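Local coordinates for protein TrwG component of type IV secretion system (Bartonella birtlesii, PDB 4JF8) that probably serves as a VirB8-like component of a type IV secretion system, this chain being the soluble domain of a membrane-anchored protein, at residues Y40-D45 with I110-R115; Q51-R56 with V120-Q125; T70-S75 with E82-Y87. All blocks are in the same frame, centred on the assembly; numbering follows the deposited sequence.

Contact 1: residues Y40-D45 with I110-R115; sequences YGEVVD and IQPNGR
With CG of Glu42 anti to its own nitrogen (chi1 -167°) and the chain extended beyond it, the carboxylate is carried from the first turn of helix 42-57 across to Pro112 at the end of strand 101-112. This is the helix-on-sheet packing of the VirB8 fold, a member of the NTF2 clan, at the surface end of its long N-terminal helix. Close atom pairs are few: OE1 of Glu42 lies 4.0 Å from CD of Pro112, the residue most covered here, and the two side chains cross at about a right angle. The carboxylate is held chiefly by a salt bridge to Arg46, one turn on in the helix, and the same guanidinium also hydrogen-bonds the carbonyl oxygen of Ile110, tying helix to strand.

Just inside, Asp45 directs its CB at the strand and lies buried near Pro112. Its carboxylate secures the start of the helix: OD1 accepts from the backbone N of Tyr40 at 2.9 Å, on the syn side, and also from the hydroxyl of Tyr147. Gly41 occupies the N-cap, and its carbonyl receives the N-H of Asp45. Beyond the strand the chain turns back through an Asx turn, in which OD1 of Asn113 takes the backbone N of Arg115 at 2.8 Å, the donor standing 47° out of the carbonyl plane.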
loop_
_atom_site.group_PDB
_atom_site.type_symbol
_atom_site.label_atom_id
_atom_site.label_comp_id
_atom_site.label_asym_id
_atom_site.label_seq_id
_atom_site.Cartn_x
_atom_site.Cartn_y
_atom_site.Cartn_z
ATOM N N TYR A 40 10.032 -4.431 -15.632
ATOM C CA TYR A 40 10.477 -5.517 -14.753
ATOM C C TYR A 40 9.640 -6.783 -14.987
ATOM O O TYR A 40 9.603 -7.683 -14.153
ATOM C CB TYR A 40 10.443 -5.079 -13.290
ATOM C CG TYR A 40 11.707 -4.401 -12.836
ATOM C CD1 TYR A 40 12.714 -5.114 -12.228
ATOM C CD2 TYR A 40 11.891 -3.042 -13.017
ATOM C CE1 TYR A 40 13.871 -4.485 -11.793
ATOM C CE2 TYR A 40 13.029 -2.404 -12.585
ATOM C CZ TYR A 40 14.025 -3.127 -11.984
ATOM O OH TYR A 40 15.173 -2.491 -11.558
ATOM N N GLY A 41 9.028 -6.847 -16.164
ATOM C CA GLY A 41 8.193 -7.986 -16.516
ATOM C C GLY A 41 6.739 -7.731 -16.199
ATOM O O GLY A 41 6.383 -6.769 -15.506
ATOM N N GLU A 42 5.871 -8.600 -16.671
ATOM C CA GLU A 42 4.446 -8.353 -16.618
ATOM C C GLU A 42 3.917 -8.285 -15.192
ATOM O O GLU A 42 3.113 -7.418 -14.868
ATOM C CB GLU A 42 3.646 -9.392 -17.423
ATOM C CG GLU A 42 2.201 -8.959 -17.633
ATOM C CD GLU A 42 1.422 -9.797 -18.625
ATOM O OE1 GLU A 42 0.764 -9.192 -19.506
ATOM O OE2 GLU A 42 1.430 -11.036 -18.484
ATOM N N VAL A 43 4.328 -9.220 -14.347
ATOM C CA VAL A 43 3.766 -9.315 -12.994
ATOM C C VAL A 43 4.172 -8.105 -12.132
ATOM O O VAL A 43 3.343 -7.516 -11.429
ATOM C CB VAL A 43 4.116 -10.683 -12.340
ATOM C CG1 VAL A 43 3.661 -10.733 -10.908
ATOM C CG2 VAL A 43 3.457 -11.822 -13.100
ATOM N N VAL A 44 5.436 -7.713 -12.187
ATOM C CA VAL A 44 5.888 -6.560 -11.424
ATOM C C VAL A 44 5.323 -5.262 -11.996
ATOM O O VAL A 44 4.858 -4.401 -11.239
ATOM C CB VAL A 44 7.418 -6.528 -11.276
ATOM C CG1 VAL A 44 7.874 -5.202 -10.707
ATOM C CG2 VAL A 44 7.862 -7.710 -10.403
ATOM N N ASP A 45 5.295 -5.111 -13.314
ATOM C CA ASP A 45 4.750 -3.893 -13.888
ATOM C C ASP A 45 3.262 -3.784 -13.503
ATOM O O ASP A 45 2.775 -2.711 -13.141
ATOM C CB ASP A 45 4.871 -3.869 -15.408
ATOM C CG ASP A 45 6.288 -3.659 -15.910
ATOM O OD1 ASP A 45 7.258 -3.592 -15.140
ATOM O OD2 ASP A 45 6.435 -3.611 -17.172
ATOM N N ILE A 110 -5.248 -5.017 -16.849
ATOM C CA ILE A 110 -4.045 -4.201 -17.023
ATOM C C ILE A 110 -3.247 -4.834 -18.136
ATOM O O ILE A 110 -2.870 -6.019 -18.035
ATOM C CB ILE A 110 -3.172 -4.180 -15.736
ATOM C CG1 ILE A 110 -3.976 -3.628 -14.564
ATOM C CG2 ILE A 110 -1.911 -3.359 -15.980
ATOM C CD1 ILE A 110 -3.252 -3.700 -13.233
ATOM N N GLN A 111 -3.006 -4.075 -19.198
ATOM C CA GLN A 111 -2.291 -4.596 -20.367
ATOM C C GLN A 111 -1.048 -3.760 -20.675
ATOM O O GLN A 111 -1.127 -2.757 -21.390
ATOM C CB GLN A 111 -3.207 -4.643 -21.592
ATOM C CG GLN A 111 -4.408 -5.569 -21.445
ATOM C CD GLN A 111 -4.051 -6.989 -21.012
ATOM O OE1 GLN A 111 -2.944 -7.484 -21.258
ATOM N NE2 GLN A 111 -5.002 -7.658 -20.360
ATOM N N PRO A 112 0.113 -4.168 -20.145
ATOM C CA PRO A 112 1.339 -3.509 -20.555
ATOM C C PRO A 112 1.715 -3.992 -21.946
ATOM O O PRO A 112 1.404 -5.141 -22.311
ATOM C CB PRO A 112 2.372 -3.997 -19.533
ATOM C CG PRO A 112 1.631 -4.804 -18.519
ATOM C CD PRO A 112 0.359 -5.235 -19.161
ATOM N N ASN A 113 2.358 -3.128 -22.730
ATOM C CA ASN A 113 2.843 -3.537 -24.051
ATOM C C ASN A 113 4.289 -4.020 -24.013
ATOM O O ASN A 113 4.821 -4.435 -25.061
ATOM C CB ASN A 113 2.616 -2.450 -25.094
ATOM C CG ASN A 113 3.495 -1.246 -24.914
ATOM O OD1 ASN A 113 4.285 -1.139 -23.968
ATOM N ND2 ASN A 113 3.380 -0.323 -25.848
ATOM N N GLY A 114 4.929 -3.975 -22.848
ATOM C CA GLY A 114 6.323 -4.393 -22.673
ATOM C C GLY A 114 7.333 -3.333 -23.086
ATOM O O GLY A 114 8.541 -3.543 -22.980
ATOM N N ARG A 115 6.850 -2.179 -23.540
ATOM C CA ARG A 115 7.695 -1.121 -24.062
ATOM C C ARG A 115 7.621 0.152 -23.241
ATOM O O ARG A 115 8.227 1.153 -23.621
ATOM C CB ARG A 115 7.246 -0.814 -25.490
ATOM C CG ARG A 115 7.415 -2.015 -26.415
ATOM C CD ARG A 115 6.508 -1.976 -27.623
ATOM N NE ARG A 115 6.584 -0.702 -28.300
ATOM C CZ ARG A 115 6.043 -0.420 -29.480
ATOM N NH1 ARG A 115 5.414 -1.350 -30.208
ATOM N NH2 ARG A 115 6.170 0.819 -29.951
#

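Contact 2: residues Q51-R56 with V120-Q125; sequences QYVLNR and VRFTTQ. With EDO (1,2-ethanediol), chain C.
Val53 faces strand 117-128 and touches both Val120 and Phe122, but the helical turn that carries it is braced from Gln51 onward. The carbonyl oxygen of Gln51 accepts two N-H groups of Asn55, one from the backbone and one from ND2 at 2.9 Å, which reach it from opposite faces of its plane. Tyr52 points round the helix from Val53, toward helix 64-73, where its hydroxyl meets Ser75 OG and also receives NH1 of Arg56 at 2.9 Å.

At Val53 the two methyl groups divide the work. CG1, anti to the backbone N (chi1 172°), sits over one face of the Phe122 ring, 4.2 Å from its centroid and 15° off the normal, a CH-pi contact displaced toward the rim. CG2 meets the isopropyl group of Val120 tip to tip, 4.0 Å from CG1 of that residue. In the VirB8 fold, of the NTF2 clan, such a helix lies across a curved antiparallel sheet, and these apolar groups form part of the buried layer. Tyr169 of strand 164-173 also packs on Val53, and Val107 of strand 101-112 on Val120.

Further on, Asn55 OD1 bonds to Asn67 of helix 64-73. The backbone O of Asn55 accepts a hydrogen bond from O2 of a 1,2-ethanediol, probably from the crystallisation liquor, at 2.8 Å, and that of Arg56 one from O1 at 2.7 Å.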
loop_
_atom_site.group_PDB
_atom_site.type_symbol
_atom_site.label_atom_id
_atom_site.label_comp_id
_atom_site.label_asym_id
_atom_site.label_seq_id
_atom_site.Cartn_x
_atom_site.Cartn_y
_atom_site.Cartn_z
ATOM N N GLN A 51 -1.211 -0.372 -8.331
ATOM C CA GLN A 51 -1.073 0.505 -7.178
ATOM C C GLN A 51 -1.312 1.946 -7.613
ATOM O O GLN A 51 -1.981 2.723 -6.919
ATOM C CB GLN A 51 0.328 0.381 -6.599
ATOM C CG GLN A 51 0.514 1.237 -5.360
ATOM C CD GLN A 51 1.845 1.038 -4.649
ATOM O OE1 GLN A 51 2.621 1.976 -4.472
ATOM N NE2 GLN A 51 2.118 -0.183 -4.257
ATOM N N TYR A 52 -0.784 2.334 -8.774
ATOM C CA TYR A 52 -0.938 3.695 -9.239
ATOM C C TYR A 52 -2.395 4.067 -9.497
ATOM O O TYR A 52 -2.876 5.086 -8.994
ATOM C CB TYR A 52 -0.096 3.941 -10.502
ATOM C CG TYR A 52 0.011 5.417 -10.831
ATOM C CD1 TYR A 52 0.917 6.215 -10.135
ATOM C CD2 TYR A 52 -0.834 6.035 -11.762
ATOM C CE1 TYR A 52 1.018 7.575 -10.375
ATOM C CE2 TYR A 52 -0.735 7.391 -12.007
ATOM C CZ TYR A 52 0.174 8.159 -11.299
ATOM O OH TYR A 52 0.273 9.519 -11.591
ATOM N N VAL A 53 -3.095 3.248 -10.267
ATOM C CA VAL A 53 -4.467 3.560 -10.609
ATOM C C VAL A 53 -5.340 3.565 -9.360
ATOM O O VAL A 53 -6.176 4.454 -9.178
ATOM C CB VAL A 53 -5.011 2.624 -11.711
ATOM C CG1 VAL A 53 -6.506 2.847 -11.901
ATOM C CG2 VAL A 53 -4.284 2.879 -13.030
ATOM N N LEU A 54 -5.167 2.582 -8.485
ATOM C CA LEU A 54 -5.989 2.539 -7.278
ATOM C C LEU A 54 -5.730 3.769 -6.423
ATOM O O LEU A 54 -6.668 4.359 -5.866
ATOM C CB LEU A 54 -5.721 1.271 -6.465
ATOM C CG LEU A 54 -6.267 -0.024 -7.075
ATOM C CD1 LEU A 54 -5.870 -1.206 -6.210
ATOM C CD2 LEU A 54 -7.786 0.048 -7.220
ATOM N N ASN A 55 -4.479 4.158 -6.254
ATOM C CA ASN A 55 -4.188 5.282 -5.359
ATOM C C ASN A 55 -4.561 6.624 -5.967
ATOM O O ASN A 55 -4.945 7.531 -5.231
ATOM C CB ASN A 55 -2.738 5.256 -4.886
ATOM C CG ASN A 55 -2.531 4.277 -3.771
ATOM O OD1 ASN A 55 -2.734 4.612 -2.601
ATOM N ND2 ASN A 55 -2.112 3.077 -4.092
ATOM N N ARG A 56 -4.498 6.743 -7.278
ATOM C CA ARG A 56 -4.780 8.022 -7.933
ATOM C C ARG A 56 -6.274 8.258 -8.115
ATOM O O ARG A 56 -6.754 9.380 -7.944
ATOM C CB ARG A 56 -4.061 8.104 -9.282
ATOM C CG ARG A 56 -4.351 9.413 -9.999
ATOM C CD ARG A 56 -3.386 9.738 -11.090
ATOM N NE ARG A 56 -3.798 10.911 -11.861
ATOM C CZ ARG A 56 -3.005 11.637 -12.638
ATOM N NH1 ARG A 56 -1.698 11.395 -12.716
ATOM N NH2 ARG A 56 -3.516 12.651 -13.330
ATOM N N VAL A 120 -5.165 0.399 -18.671
ATOM C CA VAL A 120 -5.814 -0.162 -17.512
ATOM C C VAL A 120 -7.304 0.089 -17.648
ATOM O O VAL A 120 -7.710 1.256 -17.724
ATOM C CB VAL A 120 -5.300 0.457 -16.193
ATOM C CG1 VAL A 120 -6.036 -0.143 -15.003
ATOM C CG2 VAL A 120 -3.787 0.276 -16.064
ATOM N N ARG A 121 -8.106 -0.974 -17.673
ATOM C CA ARG A 121 -9.568 -0.878 -17.693
ATOM C C ARG A 121 -10.040 -0.885 -16.263
ATOM O O ARG A 121 -9.690 -1.800 -15.528
ATOM C CB ARG A 121 -10.174 -2.070 -18.430
ATOM C CG ARG A 121 -10.019 -1.990 -19.934
ATOM C CD ARG A 121 -10.466 -3.255 -20.643
ATOM N NE ARG A 121 -11.848 -3.599 -20.372
ATOM C CZ ARG A 121 -12.217 -4.623 -19.613
ATOM N NH1 ARG A 121 -11.300 -5.402 -19.063
ATOM N NH2 ARG A 121 -13.500 -4.879 -19.419
ATOM N N PHE A 122 -10.798 0.135 -15.874
ATOM C CA PHE A 122 -11.306 0.241 -14.507
ATOM C C PHE A 122 -12.629 0.934 -14.461
ATOM O O PHE A 122 -13.010 1.677 -15.370
ATOM C CB PHE A 122 -10.312 0.964 -13.567
ATOM C CG PHE A 122 -10.105 2.432 -13.874
ATOM C CD1 PHE A 122 -10.729 3.409 -13.128
ATOM C CD2 PHE A 122 -9.282 2.838 -14.917
ATOM C CE1 PHE A 122 -10.537 4.750 -13.392
ATOM C CE2 PHE A 122 -9.073 4.181 -15.177
ATOM C CZ PHE A 122 -9.706 5.138 -14.415
ATOM N N THR A 123 -13.360 0.676 -13.384
ATOM C CA THR A 123 -14.624 1.355 -13.148
ATOM C C THR A 123 -14.508 2.254 -11.930
ATOM O O THR A 123 -13.720 1.996 -11.001
ATOM C CB THR A 123 -15.778 0.373 -12.927
ATOM O OG1 THR A 123 -15.552 -0.399 -11.736
ATOM C CG2 THR A 123 -15.961 -0.521 -14.161
ATOM N N THR A 124 -15.235 3.359 -11.947
ATOM C CA THR A 124 -15.368 4.165 -10.743
ATOM C C THR A 124 -16.850 4.304 -10.444
ATOM O O THR A 124 -17.697 4.263 -11.323
ATOM C CB THR A 124 -14.750 5.554 -10.895
ATOM O OG1 THR A 124 -15.451 6.316 -11.887
ATOM C CG2 THR A 124 -13.312 5.433 -11.280
ATOM N N GLN A 125 -17.165 4.472 -9.179
ATOM C CA GLN A 125 -18.543 4.705 -8.775
ATOM C C GLN A 125 -18.534 5.527 -7.498
ATOM O O GLN A 125 -17.860 5.200 -6.510
ATOM C CB GLN A 125 -19.284 3.392 -8.575
ATOM C CG GLN A 125 -20.776 3.605 -8.370
ATOM C CD GLN A 125 -21.565 2.320 -8.490
ATOM O OE1 GLN A 125 -21.086 1.257 -8.091
ATOM N NE2 GLN A 125 -22.758 2.413 -9.052
HETATM C C1 EDO C . -6.965 10.301 -4.469
HETATM O O1 EDO C . -7.334 10.863 -5.740
HETATM C C2 EDO C . -5.630 10.833 -4.026
HETATM O O2 EDO C . -4.668 10.258 -4.862
#

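Contact 3: residues T70-S75 with E82-Y87; sequences TTALLS and EFYKIY. With EDO (1,2-ethanediol), chain C.
One face of the Phe83 ring is covered by the methyl CG2 of Thr71, which stands almost exactly over the centre, 3.5 Å from the centroid and 2° off the normal. All six ring carbons therefore lie at nearly the same distance from this methyl, a centred CH-pi contact. At the ring's edge lies the 1,2-ethanediol, with O2 3.2 Å from CZ. The Tyr84 ring presents its own edge to Ala72: CB of the alanine is 3.6 Å from the phenol OH and 3.9 Å from CE1.

Thr71 sends its two branches to different partners. CG2, anti to the backbone N (chi1 -58° for OG1), goes to the aromatic face, while OG1 turns back beside the nitrogen and hydrogen-bonds the carbonyl of Asn67 one turn earlier. Its main-chain carbonyl is used as well: OG of Ser75 donates to Thr71 O at 2.7 Å, from above the carbonyl plane.

Tyr87 meets the other end of the diol, its OH donating to O1 at 2.6 Å, and the ring of Tyr68, earlier in helix 64-73, meets that of Phe83 with planes at about 45°. Two consecutive short helices joined by a tight connection, packed through small residues on one and aromatics on the next, make up part of the helical layer of this VirB8 domain.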
loop_
_atom_site.group_PDB
_atom_site.type_symbol
_atom_site.label_atom_id
_atom_site.label_comp_id
_atom_site.label_asym_id
_atom_site.label_seq_id
_atom_site.Cartn_x
_atom_site.Cartn_y
_atom_site.Cartn_z
ATOM N N THR A 70 1.109 8.495 -2.192
ATOM C CA THR A 70 1.586 7.411 -3.045
ATOM C C THR A 70 1.562 7.850 -4.505
ATOM O O THR A 70 2.526 7.648 -5.255
ATOM C CB THR A 70 0.729 6.148 -2.857
ATOM O OG1 THR A 70 0.835 5.676 -1.512
ATOM C CG2 THR A 70 1.127 5.056 -3.798
ATOM N N THR A 71 0.449 8.456 -4.917
ATOM C CA THR A 71 0.362 8.933 -6.292
ATOM C C THR A 71 1.503 9.911 -6.606
ATOM O O THR A 71 2.174 9.792 -7.645
ATOM C CB THR A 71 -0.986 9.599 -6.570
ATOM O OG1 THR A 71 -2.031 8.666 -6.314
ATOM C CG2 THR A 71 -1.082 10.029 -8.011
ATOM N N ALA A 72 1.751 10.850 -5.709
ATOM C CA ALA A 72 2.819 11.820 -5.932
ATOM C C ALA A 72 4.185 11.152 -6.038
ATOM O O ALA A 72 4.991 11.476 -6.911
ATOM C CB ALA A 72 2.825 12.877 -4.845
ATOM N N LEU A 73 4.435 10.197 -5.138
ATOM C CA LEU A 73 5.735 9.516 -5.129
ATOM C C LEU A 73 6.017 8.800 -6.435
ATOM O O LEU A 73 7.145 8.770 -6.920
ATOM C CB LEU A 73 5.761 8.530 -3.961
ATOM C CG LEU A 73 7.065 7.774 -3.750
ATOM C CD1 LEU A 73 8.194 8.692 -3.294
ATOM C CD2 LEU A 73 6.817 6.621 -2.789
ATOM N N LEU A 74 4.980 8.212 -7.015
ATOM C CA LEU A 74 5.112 7.373 -8.194
ATOM C C LEU A 74 4.981 8.120 -9.502
ATOM O O LEU A 74 4.967 7.476 -10.553
ATOM C CB LEU A 74 4.090 6.225 -8.116
ATOM C CG LEU A 74 4.167 5.280 -6.912
ATOM C CD1 LEU A 74 3.149 4.183 -7.109
ATOM C CD2 LEU A 74 5.572 4.706 -6.747
ATOM N N SER A 75 4.927 9.448 -9.443
ATOM C CA SER A 75 4.762 10.296 -10.631
ATOM C C SER A 75 5.998 11.137 -10.873
ATOM O O SER A 75 6.584 11.661 -9.935
ATOM C CB SER A 75 3.595 11.253 -10.416
ATOM O OG SER A 75 2.351 10.569 -10.196
ATOM N N GLU A 82 0.241 17.775 -12.873
ATOM C CA GLU A 82 -1.086 17.471 -13.427
ATOM C C GLU A 82 -2.015 16.927 -12.337
ATOM O O GLU A 82 -3.154 17.377 -12.207
ATOM C CB GLU A 82 -0.948 16.490 -14.574
ATOM C CG GLU A 82 -0.260 17.086 -15.784
ATOM C CD GLU A 82 0.082 16.077 -16.847
ATOM O OE1 GLU A 82 -0.024 14.864 -16.598
ATOM O OE2 GLU A 82 0.492 16.509 -17.956
ATOM N N PHE A 83 -1.517 16.005 -11.533
ATOM C CA PHE A 83 -2.301 15.366 -10.479
ATOM C C PHE A 83 -2.677 16.375 -9.386
ATOM O O PHE A 83 -3.816 16.421 -8.924
ATOM C CB PHE A 83 -1.502 14.208 -9.881
ATOM C CG PHE A 83 -2.098 13.663 -8.633
ATOM C CD1 PHE A 83 -3.315 12.998 -8.653
ATOM C CD2 PHE A 83 -1.426 13.795 -7.427
ATOM C CE1 PHE A 83 -3.857 12.510 -7.486
ATOM C CE2 PHE A 83 -1.961 13.294 -6.259
ATOM C CZ PHE A 83 -3.177 12.662 -6.281
ATOM N N TYR A 84 -1.733 17.227 -9.003
ATOM C CA TYR A 84 -1.955 18.166 -7.912
ATOM C C TYR A 84 -3.099 19.097 -8.234
ATOM O O TYR A 84 -3.823 19.526 -7.323
ATOM C CB TYR A 84 -0.709 19.003 -7.617
ATOM C CG TYR A 84 0.481 18.263 -7.040
ATOM C CD1 TYR A 84 0.338 17.062 -6.346
ATOM C CD2 TYR A 84 1.766 18.797 -7.150
ATOM C CE1 TYR A 84 1.431 16.430 -5.793
ATOM C CE2 TYR A 84 2.849 18.164 -6.605
ATOM C CZ TYR A 84 2.685 16.969 -5.935
ATOM O OH TYR A 84 3.804 16.332 -5.409
ATOM N N LYS A 85 -3.297 19.419 -9.504
ATOM C CA LYS A 85 -4.368 20.351 -9.875
ATOM C C LYS A 85 -5.750 19.814 -9.516
ATOM O O LYS A 85 -6.657 20.598 -9.241
ATOM C CB LYS A 85 -4.299 20.699 -11.359
ATOM C CG LYS A 85 -3.103 21.560 -11.706
ATOM C CD LYS A 85 -3.132 22.008 -13.153
ATOM C CE LYS A 85 -1.822 22.653 -13.571
ATOM N NZ LYS A 85 -1.129 23.455 -12.517
ATOM N N ILE A 86 -5.916 18.494 -9.471
ATOM C CA ILE A 86 -7.189 17.902 -9.038
ATOM C C ILE A 86 -7.555 18.369 -7.623
ATOM O O ILE A 86 -8.731 18.462 -7.280
ATOM C CB ILE A 86 -7.115 16.353 -9.090
ATOM C CG1 ILE A 86 -6.908 15.879 -10.538
ATOM C CG2 ILE A 86 -8.361 15.707 -8.493
ATOM C CD1 ILE A 86 -6.618 14.409 -10.679
ATOM N N TYR A 87 -6.532 18.652 -6.807
ATOM C CA TYR A 87 -6.654 19.057 -5.404
ATOM C C TYR A 87 -6.309 20.522 -5.162
ATOM O O TYR A 87 -5.969 20.904 -4.039
ATOM C CB TYR A 87 -5.807 18.088 -4.520
ATOM C CG TYR A 87 -6.416 16.704 -4.587
ATOM C CD1 TYR A 87 -7.528 16.407 -3.822
ATOM C CD2 TYR A 87 -5.957 15.734 -5.472
ATOM C CE1 TYR A 87 -8.143 15.171 -3.898
ATOM C CE2 TYR A 87 -6.572 14.482 -5.566
ATOM C CZ TYR A 87 -7.684 14.222 -4.774
ATOM O OH TYR A 87 -8.374 13.032 -4.836
HETATM C C1 EDO C . -6.965 10.301 -4.469
HETATM O O1 EDO C . -7.334 10.863 -5.740
HETATM C C2 EDO C . -5.630 10.833 -4.026
HETATM O O2 EDO C . -4.668 10.258 -4.862
#

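In the fold
Contacts 1 and 2 share helix 42-57 and reach neighbouring strands of one antiparallel sheet, touching where Ile110 packs on Val120, yet they differ in chemistry. Contact 1, at the surface, sets a carboxylate against a proline ring, with its charge met by Arg46; contact 2 is buried and apolar. Contact 3 stays within the helical layer, partly buried, and relies on aromatic rings against small residues. It is nested along the chain inside the loops closed by both of the others. Contacts 2 and 3 touch along helices 42-57 and 64-73, for instance Arg56 against Thr71, and share the bound diol, whereas contacts 1 and 3 remain about 9 Å apart at their nearest atoms.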